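Local coordinates for protein D-glucosaminate-6-phosphate ammonia lyase (Salmonella typhimurium, PDB 7LCE) that belongs to the pyridoxal-phosphate-dependent enzymes of aminotransferase-type fold and carries its cofactor covalently on a lysine side chain, at residues 80-85 against 94-99. Numbering follows the deposited sequence.
Sequences AVAAAI and ALMPDS
The hydroxyl of S99 is gripped twice: OG donates to the carbonyl O of G128 and accepts from ND2 of N104, so this buried polar atom is satisfied without any help from helix 73-86. What S99 offers the helix is its methylene, whose CB lies 4.2 Å from CG2 of I85. That methyl is anti to the backbone N of I85, and it serves two neighbours, for CE of M96 also comes within 4.3 Å of I85 CG2. In M96, chi1 of -61° puts CG beside the helix, 4.4 Å from CB of A82, and the further bend at chi2 (-65°) helps bring the sulfur end to I85; I240 adds an apolar neighbour to both M96 and A82. After M96 a cis peptide bond leads into P97, and an inverse gamma turn centred on D98 carries the chain on to S99. The contact thus joins the loop after helix 90-95 to helix 73-86, which packs on strands 153-159 (A84, I85) and 206-210 (A80) of the mixed seven-stranded sheet. Since the helix gives only apolar surface here, the loop's polar direction is set by other partners: G128 and N104 for S99 OG, S100 OG for D98 OD1, and R125 of the second subunit for M96 O.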
loop_
_atom_site.group_PDB
_atom_site.type_symbol
_atom_site.label_atom_id
_atom_site.label_comp_id
_atom_site.label_asym_id
_atom_site.label_seq_id
_atom_site.Cartn_x
_atom_site.Cartn_y
_atom_site.Cartn_z
ATOM N N ALA A 80 30.521 1.324 14.267
ATOM C CA ALA A 80 30.913 0.183 13.445
ATOM C C ALA A 80 29.755 -0.294 12.578
ATOM O O ALA A 80 29.948 -0.637 11.406
ATOM C CB ALA A 80 31.431 -0.952 14.326
ATOM N N VAL A 81 28.540 -0.311 13.132
ATOM C CA VAL A 81 27.370 -0.687 12.342
ATOM C C VAL A 81 27.135 0.330 11.234
ATOM O O VAL A 81 26.903 -0.030 10.073
ATOM C CB VAL A 81 26.136 -0.837 13.247
ATOM C CG1 VAL A 81 24.882 -1.024 12.408
ATOM C CG2 VAL A 81 26.317 -2.016 14.185
ATOM N N ALA A 82 27.197 1.622 11.575
ATOM C CA ALA A 82 27.059 2.660 10.560
ATOM C C ALA A 82 28.147 2.543 9.501
ATOM O O ALA A 82 27.902 2.831 8.324
ATOM C CB ALA A 82 27.092 4.044 11.207
ATOM N N ALA A 83 29.352 2.131 9.900
ATOM C CA ALA A 83 30.412 1.896 8.927
ATOM C C ALA A 83 30.053 0.750 7.989
ATOM O O ALA A 83 30.338 0.809 6.786
ATOM C CB ALA A 83 31.731 1.615 9.646
ATOM N N ALA A 84 29.440 -0.310 8.522
ATOM C CA ALA A 84 29.078 -1.448 7.682
ATOM C C ALA A 84 27.916 -1.119 6.755
ATOM O O ALA A 84 27.819 -1.686 5.660
ATOM C CB ALA A 84 28.733 -2.658 8.550
ATOM N N ILE A 85 27.033 -0.216 7.167
ATOM C CA ILE A 85 25.873 0.129 6.352
ATOM C C ILE A 85 26.212 1.199 5.324
ATOM O O ILE A 85 25.812 1.098 4.161
ATOM C CB ILE A 85 24.707 0.566 7.259
ATOM C CG1 ILE A 85 24.276 -0.594 8.156
ATOM C CG2 ILE A 85 23.535 1.058 6.426
ATOM C CD1 ILE A 85 23.123 -0.263 9.069
ATOM N N ALA A 94 25.176 10.977 6.141
ATOM C CA ALA A 94 24.246 12.023 6.550
ATOM C C ALA A 94 22.844 11.493 6.819
ATOM O O ALA A 94 22.081 12.142 7.543
ATOM C CB ALA A 94 24.193 13.119 5.485
ATOM N N LEU A 95 22.484 10.337 6.258
ATOM C CA LEU A 95 21.152 9.783 6.475
ATOM C C LEU A 95 21.018 9.027 7.790
ATOM O O LEU A 95 19.894 8.876 8.281
ATOM C CB LEU A 95 20.754 8.851 5.327
ATOM C CG LEU A 95 20.036 9.454 4.118
ATOM C CD1 LEU A 95 20.887 10.491 3.407
ATOM C CD2 LEU A 95 19.622 8.344 3.164
ATOM N N MET A 96 22.118 8.546 8.361
ATOM C CA MET A 96 22.026 7.722 9.555
ATOM C C MET A 96 21.373 8.511 10.687
ATOM O O MET A 96 21.622 9.715 10.831
ATOM C CB MET A 96 23.413 7.240 9.981
ATOM C CG MET A 96 24.128 6.376 8.949
ATOM S SD MET A 96 23.334 4.787 8.627
ATOM C CE MET A 96 22.425 5.146 7.124
ATOM N N PRO A 97 20.535 7.869 11.515
ATOM C CA PRO A 97 20.281 6.426 11.467
ATOM C C PRO A 97 19.080 6.007 10.620
ATOM O O PRO A 97 18.528 4.936 10.871
ATOM C CB PRO A 97 20.036 6.076 12.939
ATOM C CG PRO A 97 19.632 7.392 13.607
ATOM C CD PRO A 97 19.776 8.506 12.600
ATOM N N ASP A 98 18.693 6.813 9.631
ATOM C CA ASP A 98 17.597 6.447 8.731
ATOM C C ASP A 98 18.207 5.655 7.583
ATOM O O ASP A 98 18.540 6.198 6.528
ATOM C CB ASP A 98 16.850 7.681 8.238
ATOM C CG ASP A 98 15.703 7.340 7.290
ATOM O OD1 ASP A 98 15.376 6.143 7.142
ATOM O OD2 ASP A 98 15.123 8.272 6.692
ATOM N N SER A 99 18.336 4.346 7.789
ATOM C CA SER A 99 18.932 3.454 6.795
ATOM C C SER A 99 17.892 2.850 5.870
ATOM O O SER A 99 18.000 1.682 5.487
ATOM C CB SER A 99 19.715 2.357 7.503
ATOM O OG SER A 99 18.844 1.561 8.290
#